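Local coordinates for uncharacterized protein YobA (Bacillus subtilis subsp. subtilis str. 168, PDB 4QY7), which is of unknown function but adopts a small OB-fold and is probably exported from the cell, at residues Q7-Y12 and V72-R77; A21-D26 and V51-S56; T61-R66 and Q88-L93; L55-N60 and S84-K89. One frame throughout, in Å; residues are numbered along the deposited sequence.

Interaction 1: Q7-Y12 and V72-R77; sequences QSLVGY and VWFHTR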
loop_
_atom_site.group_PDB
_atom_site.type_symbol
_atom_site.label_atom_id
_atom_site.label_comp_id
_atom_site.label_asym_id
_atom_site.label_seq_id
_atom_site.Cartn_x
_atom_site.Cartn_y
_atom_site.Cartn_z
ATOM N N GLN A 7 -13.457 2.278 2.694
ATOM C CA GLN A 7 -12.679 1.259 3.365
ATOM C C GLN A 7 -11.303 1.785 3.662
ATOM O O GLN A 7 -10.843 2.734 3.022
ATOM C CB GLN A 7 -12.535 0.022 2.485
ATOM C CG GLN A 7 -13.832 -0.565 2.027
ATOM C CD GLN A 7 -13.569 -1.916 1.434
ATOM O OE1 GLN A 7 -12.988 -2.791 2.090
ATOM N NE2 GLN A 7 -13.931 -2.096 0.187
ATOM N N SER A 8 -10.616 1.139 4.587
ATOM C CA SER A 8 -9.240 1.521 4.882
ATOM C C SER A 8 -8.404 0.319 5.261
ATOM O O SER A 8 -8.939 -0.709 5.709
ATOM C CB SER A 8 -9.189 2.522 6.036
ATOM O OG SER A 8 -9.639 1.964 7.270
ATOM N N LEU A 9 -7.088 0.460 5.106
ATOM C CA LEU A 9 -6.161 -0.565 5.577
ATOM C C LEU A 9 -4.829 0.052 5.887
ATOM O O LEU A 9 -4.508 1.120 5.360
ATOM C CB LEU A 9 -6.032 -1.736 4.584
ATOM C CG LEU A 9 -5.469 -1.433 3.208
ATOM C CD1 LEU A 9 -3.935 -1.553 3.218
ATOM C CD2 LEU A 9 -6.001 -2.446 2.154
ATOM N N VAL A 10 -4.036 -0.639 6.712
ATOM C CA VAL A 10 -2.740 -0.152 7.149
ATOM C C VAL A 10 -1.650 -1.037 6.617
ATOM O O VAL A 10 -1.798 -2.257 6.572
ATOM C CB VAL A 10 -2.711 -0.139 8.706
ATOM C CG1 VAL A 10 -1.281 0.096 9.225
ATOM C CG2 VAL A 10 -3.676 0.915 9.257
ATOM N N GLY A 11 -0.545 -0.415 6.224
ATOM C CA GLY A 11 0.591 -1.200 5.735
ATOM C C GLY A 11 1.840 -0.375 5.668
ATOM O O GLY A 11 1.799 0.831 5.893
ATOM N N TYR A 12 2.944 -1.039 5.402
ATOM C CA TYR A 12 4.252 -0.389 5.310
ATOM C C TYR A 12 4.661 -0.248 3.873
ATOM O O TYR A 12 4.616 -1.243 3.148
ATOM C CB TYR A 12 5.333 -1.200 6.052
ATOM C CG TYR A 12 5.083 -1.324 7.532
ATOM C CD1 TYR A 12 4.197 -2.280 8.029
ATOM C CD2 TYR A 12 5.622 -0.411 8.424
ATOM C CE1 TYR A 12 3.913 -2.365 9.389
ATOM C CE2 TYR A 12 5.371 -0.509 9.797
ATOM C CZ TYR A 12 4.503 -1.480 10.266
ATOM O OH TYR A 12 4.217 -1.607 11.615
ATOM N N VAL A 72 -4.437 3.840 4.342
ATOM C CA VAL A 72 -4.974 4.296 3.053
ATOM C C VAL A 72 -6.469 4.142 3.074
ATOM O O VAL A 72 -6.967 3.222 3.772
ATOM C CB VAL A 72 -4.363 3.540 1.847
ATOM C CG1 VAL A 72 -2.840 3.753 1.799
ATOM C CG2 VAL A 72 -4.698 2.038 1.887
ATOM N N TRP A 73 -7.166 4.975 2.275
ATOM C CA TRP A 73 -8.625 4.929 2.136
ATOM C C TRP A 73 -8.988 4.703 0.699
ATOM O O TRP A 73 -8.347 5.272 -0.200
ATOM C CB TRP A 73 -9.304 6.205 2.630
ATOM C CG TRP A 73 -9.383 6.289 4.112
ATOM C CD1 TRP A 73 -10.421 5.897 4.905
ATOM C CD2 TRP A 73 -8.367 6.766 4.983
ATOM N NE1 TRP A 73 -10.109 6.106 6.226
ATOM C CE2 TRP A 73 -8.862 6.665 6.302
ATOM C CE3 TRP A 73 -7.086 7.302 4.783
ATOM C CZ2 TRP A 73 -8.118 7.066 7.409
ATOM C CZ3 TRP A 73 -6.343 7.682 5.883
ATOM C CH2 TRP A 73 -6.862 7.577 7.177
ATOM N N PHE A 74 -10.005 3.842 0.460
ATOM C CA PHE A 74 -10.385 3.497 -0.904
ATOM C C PHE A 74 -11.813 2.991 -0.942
ATOM O O PHE A 74 -12.344 2.606 0.099
ATOM C CB PHE A 74 -9.429 2.406 -1.448
ATOM C CG PHE A 74 -9.400 1.158 -0.594
ATOM C CD1 PHE A 74 -8.530 1.049 0.492
ATOM C CD2 PHE A 74 -10.199 0.062 -0.903
ATOM C CE1 PHE A 74 -8.565 -0.075 1.321
ATOM C CE2 PHE A 74 -10.214 -1.061 -0.085
ATOM C CZ PHE A 74 -9.365 -1.140 1.003
ATOM N N HIS A 75 -12.438 2.992 -2.113
ATOM C CA HIS A 75 -13.817 2.505 -2.209
ATOM C C HIS A 75 -13.862 0.972 -2.261
ATOM O O HIS A 75 -14.603 0.349 -1.488
ATOM C CB HIS A 75 -14.515 3.101 -3.428
ATOM C CG HIS A 75 -14.658 4.580 -3.317
ATOM N ND1 HIS A 75 -15.499 5.160 -2.365
ATOM C CD2 HIS A 75 -14.011 5.561 -3.983
ATOM C CE1 HIS A 75 -15.351 6.466 -2.510
ATOM N NE2 HIS A 75 -14.473 6.756 -3.479
ATOM N N THR A 76 -13.099 0.369 -3.178
ATOM C CA THR A 76 -13.108 -1.086 -3.353
ATOM C C THR A 76 -11.792 -1.644 -3.790
ATOM O O THR A 76 -10.966 -0.922 -4.349
ATOM C CB THR A 76 -14.167 -1.457 -4.414
ATOM O OG1 THR A 76 -14.339 -2.877 -4.424
ATOM C CG2 THR A 76 -13.786 -1.003 -5.816
ATOM N N ARG A 77 -11.607 -2.951 -3.557
ATOM C CA ARG A 77 -10.432 -3.676 -4.010
ATOM C C ARG A 77 -10.708 -4.186 -5.387
ATOM O O ARG A 77 -11.812 -4.676 -5.665
ATOM C CB ARG A 77 -10.063 -4.892 -3.131
ATOM C CG ARG A 77 -9.478 -4.597 -1.753
ATOM C CD ARG A 77 -9.528 -5.868 -0.892
ATOM N NE ARG A 77 -9.082 -5.607 0.490
ATOM C CZ ARG A 77 -9.807 -4.984 1.416
ATOM N NH1 ARG A 77 -11.023 -4.526 1.129
ATOM N NH2 ARG A 77 -9.307 -4.779 2.632
#
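Gln-7 touches the 72-77 segment with both its backbone and its side chain. Its N and O pair with O and N of Phe-74, and Leu-9 makes the same two-bond pairing with Val-72. On the face shared by Gln-7, Leu-9, Val-72 and Phe-74, the Phe-74 ring is wedged between its own N and carbonyl carbon (chi1 57°), which swings it back across the neighbouring strand. There Gln-7 CB lies over one ring face, 3.9 Å from the centroid, while Leu-9 CD2 approaches obliquely, 3.6 Å from Phe-74 CE1. Leucine suits this place because it divides at CG: CD2 goes to the ring, while CG itself lies beside Val-72 CG2, 3.8 Å away. Beyond CG the Gln-7 chain runs out extended, and its amide uses both ends. NE2 donates to His-75 O at 3.0 Å, and OE1 accepts from Arg-77 NH1 at 2.8 Å, the oxygen lying in the guanidinium plane but the donor tilted 33° from the amide carbonyl plane. These two bonds should fix which way round the amide sits. Arg-77 also lays one guanidinium face against Phe-74 CZ. On the other side of the sheet, Ser-8 is small enough for its CB to sit over the five-membered ring of Trp-73 in one of two Trp-73 conformers. Alternating hydrogen-bonded and non-hydrogen-bonded pairs define an antiparallel strand pair, here within the beta sheet of an OB-fold.

Interaction 2: A21-D26 and V51-S56; sequences AILITD and VIVGLS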
loop_
_atom_site.group_PDB
_atom_site.type_symbol
_atom_site.label_atom_id
_atom_site.label_comp_id
_atom_site.label_asym_id
_atom_site.label_seq_id
_atom_site.Cartn_x
_atom_site.Cartn_y
_atom_site.Cartn_z
ATOM N N ALA A 21 2.254 2.234 -5.088
ATOM C CA ALA A 21 3.102 1.844 -3.977
ATOM C C ALA A 21 2.749 0.416 -3.613
ATOM O O ALA A 21 1.598 0.006 -3.769
ATOM C CB ALA A 21 2.955 2.780 -2.782
ATOM N N ILE A 22 3.726 -0.359 -3.164
ATOM C CA ILE A 22 3.508 -1.720 -2.688
ATOM C C ILE A 22 3.589 -1.672 -1.190
ATOM O O ILE A 22 4.606 -1.203 -0.659
ATOM C CB ILE A 22 4.550 -2.701 -3.265
ATOM C CG1 ILE A 22 4.471 -2.648 -4.819
ATOM C CG2 ILE A 22 4.353 -4.143 -2.680
ATOM C CD1 ILE A 22 4.887 -3.846 -5.582
ATOM N N LEU A 23 2.519 -2.112 -0.515
ATOM C CA LEU A 23 2.463 -2.122 0.940
ATOM C C LEU A 23 2.526 -3.518 1.479
ATOM O O LEU A 23 1.850 -4.407 0.954
ATOM C CB LEU A 23 1.158 -1.503 1.445
ATOM C CG LEU A 23 0.746 -0.180 0.876
ATOM C CD1 LEU A 23 -0.504 0.332 1.594
ATOM C CD2 LEU A 23 1.870 0.831 0.960
ATOM N N ILE A 24 3.264 -3.701 2.579
ATOM C CA ILE A 24 3.293 -4.970 3.306
ATOM C C ILE A 24 2.351 -4.815 4.474
ATOM O O ILE A 24 2.456 -3.843 5.218
ATOM C CB ILE A 24 4.727 -5.316 3.750
ATOM C CG1 ILE A 24 5.601 -5.564 2.512
ATOM C CG2 ILE A 24 4.722 -6.512 4.733
ATOM C CD1 ILE A 24 5.075 -6.518 1.481
ATOM N N THR A 25 1.474 -5.786 4.677
ATOM C CA THR A 25 0.436 -5.734 5.729
ATOM C C THR A 25 0.567 -6.818 6.790
ATOM O O THR A 25 -0.432 -7.179 7.410
ATOM C CB THR A 25 -0.917 -5.842 5.065
ATOM O OG1 THR A 25 -0.991 -7.127 4.427
ATOM C CG2 THR A 25 -1.132 -4.736 4.060
ATOM N N ASP A 26 1.770 -7.302 7.041
ATOM C CA ASP A 26 2.009 -8.232 8.155
ATOM C C ASP A 26 1.972 -7.396 9.468
ATOM O O ASP A 26 2.035 -6.165 9.399
ATOM C CB ASP A 26 3.356 -8.960 7.968
ATOM N N VAL A 51 -0.403 -5.448 -0.589
ATOM C CA VAL A 51 -1.452 -4.664 -1.230
ATOM C C VAL A 51 -0.772 -3.710 -2.193
ATOM O O VAL A 51 0.245 -3.089 -1.806
ATOM C CB VAL A 51 -2.330 -3.879 -0.227
ATOM C CG1 VAL A 51 -3.468 -3.160 -0.958
ATOM C CG2 VAL A 51 -2.878 -4.800 0.870
ATOM N N ILE A 52 -1.319 -3.539 -3.391
ATOM C CA ILE A 52 -0.782 -2.588 -4.343
ATOM C C ILE A 52 -1.732 -1.403 -4.318
ATOM O O ILE A 52 -2.916 -1.609 -4.512
ATOM C CB ILE A 52 -0.665 -3.254 -5.732
ATOM C CG1 ILE A 52 0.383 -4.404 -5.651
ATOM C CG2 ILE A 52 -0.273 -2.197 -6.789
ATOM C CD1 ILE A 52 0.375 -5.289 -6.678
ATOM N N VAL A 53 -1.250 -0.192 -4.075
ATOM C CA VAL A 53 -2.118 0.974 -4.041
ATOM C C VAL A 53 -1.786 1.897 -5.218
ATOM O O VAL A 53 -0.646 2.298 -5.402
ATOM C CB VAL A 53 -2.119 1.730 -2.696
ATOM C CG1 VAL A 53 -2.695 0.836 -1.579
ATOM C CG2 VAL A 53 -0.730 2.240 -2.309
ATOM N N GLY A 54 -2.771 2.141 -6.056
ATOM C CA GLY A 54 -2.620 3.057 -7.165
ATOM C C GLY A 54 -2.681 4.482 -6.649
ATOM O O GLY A 54 -3.590 4.827 -5.884
ATOM N N LEU A 55 -1.743 5.329 -7.094
ATOM C CA LEU A 55 -1.646 6.718 -6.617
ATOM C C LEU A 55 -2.130 7.792 -7.621
ATOM O O LEU A 55 -1.976 8.987 -7.315
ATOM C CB LEU A 55 -0.156 6.979 -6.295
ATOM C CG LEU A 55 0.488 6.030 -5.267
ATOM C CD1 LEU A 55 1.985 6.273 -5.173
ATOM C CD2 LEU A 55 -0.197 6.140 -3.908
ATOM N N SER A 56 -2.759 7.401 -8.750
ATOM C CA SER A 56 -3.220 8.353 -9.778
ATOM C C SER A 56 -4.106 9.469 -9.243
ATOM O O SER A 56 -4.101 10.564 -9.809
ATOM C CB SER A 56 -4.006 7.626 -10.862
ATOM O OG SER A 56 -3.218 6.620 -11.471
#
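Strands 21-24 and 51-54 run antiparallel at 147° with their axes 4.8 Å apart, and four backbone bonds join the hydrogen-bonded pairs Ala-21 with Val-53 and Leu-23 with Val-51. The two straightest are Leu-23 N to Val-51 O, 2.8 Å, and Val-53 N to Ala-21 O, 2.9 Å. Between them stands the non-hydrogen-bonded pair of Ile-22 and Ile-52, whose side chains lie on the other face.

On the face of Ala-21, Leu-23, Val-51 and Val-53, side chain meets side chain through carbon. Ala-21 has just a methyl to offer, and Val-53 meets it with CG2: this branch, wedged between N and carbonyl carbon (CG1 being at chi1 -64°), reaches Ala-21 CB at 3.8 Å. The other branch of Val-53, CG1, is turned to Leu-23 CD1 at 3.9 Å, the two side chains crossing at about a right angle. Branching at CB thus lets one valine serve two neighbours on the opposing strand. This is a central strand pair of the OB-fold's curved sheet: strand 7-16 flanks it on one side and strand 84-86 on the other, while Met-43 of helix 39-45 packs on Ile-22.

Beyond the paired residues the two segments still touch. Thr-25 holds its methyl CG2 anti to its carbonyl carbon and beside its N, which brings it against Val-51 CG2 at 3.6 Å in one of the two Val-51 conformers. At the far end Leu-55, already beyond its strand, extends CD1 to within 4.0 Å of Ala-21 N, and Leu-64 packs on this leucine from the following loop.

Interaction 3: T61-R66 and Q88-L93; sequences TDDLKR and QKYELL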
loop_
_atom_site.group_PDB
_atom_site.type_symbol
_atom_site.label_atom_id
_atom_site.label_comp_id
_atom_site.label_asym_id
_atom_site.label_seq_id
_atom_site.Cartn_x
_atom_site.Cartn_y
_atom_site.Cartn_z
ATOM N N THR A 61 2.495 12.964 -3.919
ATOM C CA THR A 61 2.916 11.805 -3.122
ATOM C C THR A 61 4.394 11.882 -2.745
ATOM O O THR A 61 5.003 10.843 -2.490
ATOM C CB THR A 61 2.638 10.516 -3.905
ATOM O OG1 THR A 61 3.476 10.491 -5.069
ATOM C CG2 THR A 61 1.195 10.413 -4.318
ATOM N N ASP A 62 4.969 13.095 -2.683
ATOM C CA ASP A 62 6.393 13.264 -2.366
ATOM C C ASP A 62 6.752 12.676 -1.005
ATOM O O ASP A 62 7.799 12.040 -0.896
ATOM C CB ASP A 62 6.783 14.748 -2.424
ATOM C CG ASP A 62 6.730 15.355 -3.814
ATOM O OD1 ASP A 62 6.659 14.580 -4.801
ATOM O OD2 ASP A 62 6.766 16.611 -3.921
ATOM N N ASP A 63 5.869 12.818 0.001
ATOM C CA ASP A 63 6.106 12.288 1.355
ATOM C C ASP A 63 5.798 10.787 1.517
ATOM O O ASP A 63 6.007 10.230 2.612
ATOM C CB ASP A 63 5.290 13.094 2.393
ATOM C CG ASP A 63 3.780 13.011 2.255
ATOM O OD1 ASP A 63 3.306 12.600 1.177
ATOM O OD2 ASP A 63 3.074 13.416 3.205
ATOM N N LEU A 64 5.270 10.119 0.465
ATOM C CA LEU A 64 5.006 8.697 0.530
ATOM C C LEU A 64 6.312 8.004 0.175
ATOM O O LEU A 64 6.702 7.997 -0.988
ATOM C CB LEU A 64 3.870 8.346 -0.422
ATOM C CG LEU A 64 3.297 6.987 -0.241
ATOM C CD1 LEU A 64 2.664 6.855 1.131
ATOM C CD2 LEU A 64 2.271 6.712 -1.334
ATOM N N LYS A 65 7.066 7.596 1.189
ATOM C CA LYS A 65 8.400 7.024 1.001
ATOM C C LYS A 65 8.508 5.648 1.581
ATOM O O LYS A 65 7.756 5.292 2.505
ATOM C CB LYS A 65 9.443 7.909 1.682
ATOM C CG LYS A 65 9.332 9.384 1.279
ATOM C CD LYS A 65 10.562 10.182 1.567
ATOM C CE LYS A 65 10.405 11.578 1.019
ATOM N NZ LYS A 65 11.631 12.391 1.220
ATOM N N ARG A 66 9.499 4.899 1.091
ATOM C CA ARG A 66 9.792 3.556 1.608
ATOM C C ARG A 66 10.063 3.620 3.093
ATOM O O ARG A 66 10.760 4.538 3.580
ATOM C CB ARG A 66 11.016 2.926 0.911
ATOM C CG ARG A 66 10.814 2.561 -0.554
ATOM C CD ARG A 66 11.974 1.701 -1.042
ATOM N NE ARG A 66 13.282 2.334 -0.821
ATOM C CZ ARG A 66 14.443 1.685 -0.751
ATOM N NH1 ARG A 66 14.487 0.361 -0.889
ATOM N NH2 ARG A 66 15.573 2.354 -0.538
ATOM N N GLN A 88 -7.896 7.090 -2.332
ATOM C CA GLN A 88 -8.367 8.481 -2.347
ATOM C C GLN A 88 -7.610 9.331 -1.343
ATOM O O GLN A 88 -7.605 10.556 -1.450
ATOM C CB GLN A 88 -9.868 8.547 -2.016
ATOM C CG GLN A 88 -10.764 7.689 -2.915
ATOM C CD GLN A 88 -10.675 8.059 -4.376
ATOM O OE1 GLN A 88 -10.548 9.233 -4.737
ATOM N NE2 GLN A 88 -10.769 7.070 -5.254
ATOM N N LYS A 89 -6.982 8.693 -0.340
ATOM C CA LYS A 89 -6.280 9.431 0.672
ATOM C C LYS A 89 -5.344 8.533 1.409
ATOM O O LYS A 89 -5.525 7.311 1.437
ATOM C CB LYS A 89 -7.337 9.990 1.653
ATOM C CG LYS A 89 -6.797 10.703 2.903
ATOM C CD LYS A 89 -7.900 11.460 3.638
ATOM C CE LYS A 89 -8.813 10.570 4.448
ATOM N NZ LYS A 89 -10.054 11.285 4.849
ATOM N N TYR A 90 -4.311 9.111 1.999
ATOM C CA TYR A 90 -3.488 8.328 2.909
ATOM C C TYR A 90 -3.059 9.202 4.056
ATOM O O TYR A 90 -3.064 10.438 3.964
ATOM C CB TYR A 90 -2.269 7.653 2.266
ATOM C CG TYR A 90 -1.269 8.631 1.692
ATOM C CD1 TYR A 90 -0.231 9.130 2.467
ATOM C CD2 TYR A 90 -1.284 8.957 0.341
ATOM C CE1 TYR A 90 0.674 10.056 1.947
ATOM C CE2 TYR A 90 -0.349 9.829 -0.203
ATOM C CZ TYR A 90 0.622 10.383 0.602
ATOM O OH TYR A 90 1.514 11.244 0.021
ATOM N N GLU A 91 -2.719 8.530 5.151
ATOM C CA GLU A 91 -2.237 9.192 6.358
ATOM C C GLU A 91 -0.969 8.522 6.821
ATOM O O GLU A 91 -0.907 7.300 6.845
ATOM C CB GLU A 91 -3.299 9.155 7.458
ATOM C CG GLU A 91 -2.869 9.908 8.705
ATOM C CD GLU A 91 -3.979 10.177 9.694
ATOM O OE1 GLU A 91 -4.795 9.258 9.929
ATOM O OE2 GLU A 91 -4.019 11.298 10.251
ATOM N N LEU A 92 0.055 9.328 7.195
ATOM C CA LEU A 92 1.308 8.773 7.684
ATOM C C LEU A 92 1.120 8.437 9.173
ATOM O O LEU A 92 0.684 9.291 9.949
ATOM C CB LEU A 92 2.499 9.756 7.490
ATOM C CG LEU A 92 2.836 10.194 6.012
ATOM C CD1 LEU A 92 4.143 11.000 5.969
ATOM C CD2 LEU A 92 3.010 9.017 5.071
ATOM N N LEU A 93 1.416 7.198 9.565
ATOM C CA LEU A 93 1.242 6.747 10.949
ATOM C C LEU A 93 2.570 6.828 11.718
ATOM O O LEU A 93 3.655 6.736 11.093
ATOM C CB LEU A 93 0.723 5.302 10.950
ATOM C CG LEU A 93 -0.602 5.068 10.235
ATOM C CD1 LEU A 93 -1.036 3.609 10.352
ATOM C CD2 LEU A 93 -1.706 6.009 10.718
ATOM O OXT LEU A 93 2.536 6.944 12.966
#
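Tyr-90 reaches from edge strand 89-92 of the OB-fold sheet to the type I beta turn Thr-61 to Leu-64, where its hydroxyl and its ring find different partners. The turn is closed by Leu-64 N donating to Thr-61 O, and it places Asp-63 and Leu-64 around the tyrosine. Tyr-90 and Asp-63 come from opposite directions: the hydroxyl donates to OD1 at a short 2.5 Å, meeting the carboxylate on its syn side and 21° out of its plane. The ring sees OD1 at its edge, with carboxylate and ring planes 51° apart. Aspartate suits the turn because its short chain, with CG between N and carbonyl carbon (chi1 64°), brings the acceptor back toward the strand.

Leu-64 runs aslant to the tyrosine and covers one face. Its CG stands anti to its N, and CD1 rests 4.0 Å from the ring centroid in a CH-pi contact; CB comes nearer the hydroxyl end, 3.8 Å from Tyr-90 OH. A leucine fits here since one branch can lie over the ring face while the side chain also packs on Leu-55 and Val-13. The hydroxyl of Thr-61 is engaged elsewhere, with Lys-16, but the backbone of this threonine borders the phenol, its CA 3.5 Å from Tyr-90 OH. Farther along the strand, Leu-92 approaches Asp-63 and sets its CD1 methyl 3.8 Å from Asp-63 OD2.

Interaction 4: L55-N60 and S84-K89; sequences LSEIDN and SATIQK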
loop_
_atom_site.group_PDB
_atom_site.type_symbol
_atom_site.label_atom_id
_atom_site.label_comp_id
_atom_site.label_asym_id
_atom_site.label_seq_id
_atom_site.Cartn_x
_atom_site.Cartn_y
_atom_site.Cartn_z
ATOM N N LEU A 55 -1.743 5.329 -7.094
ATOM C CA LEU A 55 -1.646 6.718 -6.617
ATOM C C LEU A 55 -2.130 7.792 -7.621
ATOM O O LEU A 55 -1.976 8.987 -7.315
ATOM C CB LEU A 55 -0.156 6.979 -6.295
ATOM C CG LEU A 55 0.488 6.030 -5.267
ATOM C CD1 LEU A 55 1.985 6.273 -5.173
ATOM C CD2 LEU A 55 -0.197 6.140 -3.908
ATOM N N SER A 56 -2.759 7.401 -8.750
ATOM C CA SER A 56 -3.220 8.353 -9.778
ATOM C C SER A 56 -4.106 9.469 -9.243
ATOM O O SER A 56 -4.101 10.564 -9.809
ATOM C CB SER A 56 -4.006 7.626 -10.862
ATOM O OG SER A 56 -3.218 6.620 -11.471
ATOM N N GLU A 57 -4.918 9.187 -8.214
ATOM C CA GLU A 57 -5.856 10.171 -7.688
ATOM C C GLU A 57 -5.280 11.072 -6.612
ATOM O O GLU A 57 -5.941 12.047 -6.303
ATOM C CB GLU A 57 -7.122 9.478 -7.143
ATOM C CG GLU A 57 -7.928 8.766 -8.211
ATOM C CD GLU A 57 -8.546 9.726 -9.205
ATOM O OE1 GLU A 57 -9.437 10.507 -8.801
ATOM O OE2 GLU A 57 -8.095 9.742 -10.373
ATOM N N ILE A 58 -4.065 10.819 -6.094
ATOM C CA ILE A 58 -3.472 11.654 -5.060
ATOM C C ILE A 58 -2.744 12.796 -5.737
ATOM O O ILE A 58 -1.931 12.550 -6.626
ATOM C CB ILE A 58 -2.520 10.853 -4.142
ATOM C CG1 ILE A 58 -3.191 9.577 -3.543
ATOM C CG2 ILE A 58 -1.989 11.770 -3.050
ATOM C CD1 ILE A 58 -4.376 9.804 -2.637
ATOM N N ASP A 59 -2.997 14.027 -5.294
ATOM C CA ASP A 59 -2.411 15.242 -5.887
ATOM C C ASP A 59 -0.872 15.284 -5.787
ATOM O O ASP A 59 -0.214 15.586 -6.781
ATOM C CB ASP A 59 -3.010 16.516 -5.255
ATOM C CG ASP A 59 -2.894 16.629 -3.748
ATOM O OD1 ASP A 59 -2.386 15.674 -3.114
ATOM O OD2 ASP A 59 -3.349 17.650 -3.196
ATOM N N ASN A 60 -0.311 14.946 -4.623
ATOM C CA ASN A 60 1.138 14.945 -4.415
ATOM C C ASN A 60 1.524 13.788 -3.504
ATOM O O ASN A 60 0.933 13.632 -2.438
ATOM C CB ASN A 60 1.579 16.274 -3.807
ATOM C CG ASN A 60 3.088 16.427 -3.740
ATOM O OD1 ASN A 60 3.757 15.823 -2.890
ATOM N ND2 ASN A 60 3.670 17.212 -4.645
ATOM N N SER A 84 -5.424 -5.004 -5.038
ATOM C CA SER A 84 -5.007 -3.682 -5.418
ATOM C C SER A 84 -6.165 -2.726 -5.309
ATOM O O SER A 84 -7.333 -3.152 -5.335
ATOM C CB SER A 84 -4.448 -3.696 -6.832
ATOM O OG SER A 84 -5.338 -4.391 -7.690
ATOM N N ALA A 85 -5.855 -1.448 -5.090
ATOM C CA ALA A 85 -6.930 -0.469 -5.025
ATOM C C ALA A 85 -6.438 0.888 -5.386
ATOM O O ALA A 85 -5.298 1.230 -5.036
ATOM C CB ALA A 85 -7.518 -0.429 -3.617
ATOM N N THR A 86 -7.300 1.688 -6.031
ATOM C CA THR A 86 -6.989 3.106 -6.286
ATOM C C THR A 86 -7.314 3.850 -5.011
ATOM O O THR A 86 -8.458 3.759 -4.581
ATOM C CB THR A 86 -7.838 3.645 -7.415
ATOM O OG1 THR A 86 -7.624 2.831 -8.562
ATOM C CG2 THR A 86 -7.514 5.109 -7.720
ATOM N N ILE A 87 -6.369 4.546 -4.385
ATOM C CA ILE A 87 -6.675 5.152 -3.089
ATOM C C ILE A 87 -7.054 6.600 -3.242
ATOM O O ILE A 87 -6.633 7.249 -4.204
ATOM C CB ILE A 87 -5.528 4.972 -2.070
ATOM C CG1 ILE A 87 -4.199 5.640 -2.545
ATOM C CG2 ILE A 87 -5.309 3.457 -1.819
ATOM C CD1 ILE A 87 -3.162 5.886 -1.413
ATOM N N GLN A 88 -7.896 7.090 -2.332
ATOM C CA GLN A 88 -8.367 8.481 -2.347
ATOM C C GLN A 88 -7.610 9.331 -1.343
ATOM O O GLN A 88 -7.605 10.556 -1.450
ATOM C CB GLN A 88 -9.868 8.547 -2.016
ATOM C CG GLN A 88 -10.764 7.689 -2.915
ATOM C CD GLN A 88 -10.675 8.059 -4.376
ATOM O OE1 GLN A 88 -10.548 9.233 -4.737
ATOM N NE2 GLN A 88 -10.769 7.070 -5.254
ATOM N N LYS A 89 -6.982 8.693 -0.340
ATOM C CA LYS A 89 -6.280 9.431 0.672
ATOM C C LYS A 89 -5.344 8.533 1.409
ATOM O O LYS A 89 -5.525 7.311 1.437
ATOM C CB LYS A 89 -7.337 9.990 1.653
ATOM C CG LYS A 89 -6.797 10.703 2.903
ATOM C CD LYS A 89 -7.900 11.460 3.638
ATOM C CE LYS A 89 -8.813 10.570 4.448
ATOM N NZ LYS A 89 -10.054 11.285 4.849
HETATM O O HOH W 1 -4.914 7.172 -6.267
#
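Packing of the Ile-58 methyl on the backbone of Ile-87, Gln-88 and Lys-89 carries much of this interaction. Ile-58 holds CG1 anti to its carbonyl carbon (chi1 -53°), and the arm bends again at chi2 (-63°), which brings CD1 round to rest on the peptide unit between Gln-88 and Lys-89, 3.5 Å from Gln-88 C and 3.6 Å from Lys-89 N. Isoleucine suits the place because its longer CG1-CD1 arm can bend round to set a methyl on the peptide. Ile-58 also crosses Ile-87 obliquely, CD1 to CG1 4.2 Å, while Leu-55 lies alongside Ile-87 and points the same way, its CD2 3.9 Å from Ile-87 CD1. Glu-57 joins in through its aliphatic part, CG meeting Thr-86 CG2 at 3.7 Å.

No direct hydrogen bond spans the two segments; the polar link is a water. It accepts from Glu-57 N at 2.8 Å and donates to Ile-87 O at 2.7 Å, joining two backbone groups that stand too far apart to pair directly. Within the loop, Ile-58 N donates to Leu-55 O and closes a type I beta turn, which turns Glu-57 N toward the water.

The turn follows directly on strand 50-54, against which strand 84-86 runs parallel through bonds of Ala-85 with Ile-52 and Gly-54. Ile-87 then packs on Val-53 and Val-72, at the point where the chain leaves one edge of the sheet and heads for strand 89-92 at the other.

Overall arrangement
From the N terminus, strand 7-16 opens interaction 1, which closes only when strand 69-74 pairs with it. Interaction 2 falls wholly within that long loop, joining strands 20-24 and 50-54, and the two meet where Tyr-12 N probably bonds to Ile-24 O. Interaction 4 begins on the residues where interaction 2 ends, Leu-55 and Ser-56, and interaction 3 starts just beyond it. Both cross interaction 1, and their second segments overlap at Gln-88 and Lys-89, whose backbone probably bonds to Trp-73. Interactions 1 and 2 pair strands of the sheet, while 3 and 4 fasten the 55-66 loop to the C-terminal strands, with Leu-55 against Leu-64 between them.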